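Enoyl-CoA hydratase/isomerase (Mycobacterium avium, PDB 3P5M) probably catalyses the hydration or isomerisation of enoyl-coenzyme A thioesters, as a hexameric member of the crotonase family. Local coordinates at residues B[102-107]-B[124-129]. Residues are numbered along the deposited sequence; the frame is centred on the assembly and turned at random.
Sequences AAVGFG and YFQLAF
The Tyr124 ring leans across the gap to Ala102, whose CA sits over one face in a CH-pi contact, 4.0 Å from the ring centroid and 20° off the normal. The methyl of Ala102 reaches the phenolic end of the same ring, its CB 3.5 Å from Tyr124 CZ, while Val104 CG2 approaches obliquely near CE1. A chi1 of 63° wedges the tyrosine CG between its own backbone N and carbonyl carbon, swinging the ring toward the neighbouring strand. Of the two phenylalanine rings of segment 124-129, Phe125 lies beside the methyl of Ala103 on the sheet face away from Tyr124, and Phe129 has Leu127 CB at its edge, in its plane.

Strands 102-104 and 124-126 run parallel, laced by three backbone hydrogen bonds. Ala103 N donates to Tyr124 O at 2.9 Å, Ala103 O accepts from Gln126 N at 3.2 Å, and Gly105 N closes the ladder on Gln126 O at 2.9 Å. Val104 and Gln126 project together from one face, and Val104 CG1 rests on Ala128 CB at 3.7 Å; Gln126 NE2 hydrogen-bonds to Ala160 O. Phe125 pairs on its other side with Ile163 of strand 163-164, and Tyr124 packs on Ala180 of a second subunit.

Gly105, with a positive phi of 61°, is the N-cap residue of helix 106-113. As in crotonase relatives, the adjoining NH that starts this helix probably contributes to the oxyanion hole for the thioester carbonyl. The Ala103 bonds hold the strand pair, that from Gly105 N ties the helix start to strand 124-126, and the side-chain contacts are almost wholly apolar.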
loop_
_atom_site.group_PDB
_atom_site.type_symbol
_atom_site.label_atom_id
_atom_site.label_comp_id
_atom_site.label_asym_id
_atom_site.label_seq_id
_atom_site.Cartn_x
_atom_site.Cartn_y
_atom_site.Cartn_z
ATOM N N ALA B 102 22.302 5.699 9.550
ATOM C CA ALA B 102 21.649 5.639 10.865
ATOM C C ALA B 102 21.290 7.016 11.418
ATOM O O ALA B 102 22.126 7.925 11.420
ATOM C CB ALA B 102 22.541 4.851 11.870
ATOM N N ALA B 103 20.042 7.153 11.869
ATOM C CA ALA B 103 19.578 8.281 12.738
ATOM C C ALA B 103 19.003 7.607 13.972
ATOM O O ALA B 103 17.887 7.159 13.942
ATOM C CB ALA B 103 18.502 9.114 12.043
ATOM N N VAL B 104 19.803 7.511 15.033
ATOM C CA VAL B 104 19.565 6.638 16.175
ATOM C C VAL B 104 19.584 7.467 17.454
ATOM O O VAL B 104 20.426 8.362 17.622
ATOM C CB VAL B 104 20.708 5.555 16.282
ATOM C CG1 VAL B 104 20.529 4.648 17.495
ATOM C CG2 VAL B 104 20.803 4.733 14.990
ATOM N N GLY B 105 18.669 7.139 18.361
ATOM C CA GLY B 105 18.598 7.845 19.635
ATOM C C GLY B 105 18.323 9.307 19.394
ATOM O O GLY B 105 17.396 9.636 18.650
ATOM N N PHE B 106 19.122 10.182 19.999
ATOM C CA PHE B 106 19.023 11.625 19.692
ATOM C C PHE B 106 19.196 11.982 18.197
ATOM O O PHE B 106 18.720 13.024 17.753
ATOM C CB PHE B 106 20.025 12.470 20.500
ATOM C CG PHE B 106 19.950 13.936 20.160
ATOM C CD1 PHE B 106 18.892 14.714 20.633
ATOM C CD2 PHE B 106 20.864 14.513 19.298
ATOM C CE1 PHE B 106 18.776 16.040 20.287
ATOM C CE2 PHE B 106 20.758 15.855 18.957
ATOM C CZ PHE B 106 19.723 16.615 19.464
ATOM N N GLY B 107 19.895 11.150 17.431
ATOM C CA GLY B 107 19.975 11.350 15.966
ATOM C C GLY B 107 18.615 11.313 15.286
ATOM O O GLY B 107 18.379 11.998 14.284
ATOM N N TYR B 124 17.679 4.857 8.121
ATOM C CA TYR B 124 16.689 4.377 9.099
ATOM C C TYR B 124 16.673 5.198 10.387
ATOM O O TYR B 124 17.633 5.928 10.707
ATOM C CB TYR B 124 16.917 2.897 9.442
ATOM C CG TYR B 124 18.229 2.597 10.105
ATOM C CD1 TYR B 124 18.329 2.549 11.501
ATOM C CD2 TYR B 124 19.376 2.348 9.352
ATOM C CE1 TYR B 124 19.523 2.239 12.128
ATOM C CE2 TYR B 124 20.603 2.030 9.976
ATOM C CZ TYR B 124 20.652 1.977 11.350
ATOM O OH TYR B 124 21.813 1.671 11.970
ATOM N N PHE B 125 15.583 5.024 11.132
ATOM C CA PHE B 125 15.245 5.840 12.301
ATOM C C PHE B 125 14.973 4.855 13.413
ATOM O O PHE B 125 14.242 3.867 13.230
ATOM C CB PHE B 125 14.024 6.700 11.971
ATOM C CG PHE B 125 14.246 7.620 10.793
ATOM C CD1 PHE B 125 14.656 8.949 10.986
ATOM C CD2 PHE B 125 14.111 7.154 9.510
ATOM C CE1 PHE B 125 14.901 9.784 9.904
ATOM C CE2 PHE B 125 14.353 7.964 8.423
ATOM C CZ PHE B 125 14.744 9.295 8.611
ATOM N N GLN B 126 15.596 5.073 14.567
ATOM C CA GLN B 126 15.535 4.058 15.585
ATOM C C GLN B 126 15.754 4.666 16.970
ATOM O O GLN B 126 16.693 5.424 17.175
ATOM C CB GLN B 126 16.624 3.013 15.335
ATOM C CG GLN B 126 16.604 1.831 16.331
ATOM C CD GLN B 126 17.882 0.959 16.256
ATOM O OE1 GLN B 126 18.916 1.420 15.799
ATOM N NE2 GLN B 126 17.792 -0.296 16.705
ATOM N N LEU B 127 14.880 4.304 17.900
ATOM C CA LEU B 127 15.041 4.687 19.315
ATOM C C LEU B 127 15.732 3.512 20.017
ATOM O O LEU B 127 15.087 2.671 20.664
ATOM C CB LEU B 127 13.685 5.019 19.942
ATOM C CG LEU B 127 12.866 6.136 19.285
ATOM C CD1 LEU B 127 11.522 6.372 20.021
ATOM C CD2 LEU B 127 13.667 7.443 19.206
ATOM N N ALA B 128 17.045 3.420 19.837
ATOM C CA ALA B 128 17.772 2.289 20.412
ATOM C C ALA B 128 18.041 2.449 21.908
ATOM O O ALA B 128 18.675 1.592 22.499
ATOM C CB ALA B 128 19.079 2.014 19.660
ATOM N N PHE B 129 17.547 3.509 22.533
ATOM C CA PHE B 129 17.941 3.784 23.910
ATOM C C PHE B 129 17.660 2.599 24.832
ATOM O O PHE B 129 18.509 2.241 25.649
ATOM C CB PHE B 129 17.226 5.022 24.489
ATOM C CG PHE B 129 17.094 6.199 23.548
ATOM C CD1 PHE B 129 17.909 7.329 23.717
ATOM C CD2 PHE B 129 16.114 6.216 22.537
ATOM C CE1 PHE B 129 17.782 8.424 22.892
ATOM C CE2 PHE B 129 15.963 7.328 21.710
ATOM C CZ PHE B 129 16.805 8.451 21.891
#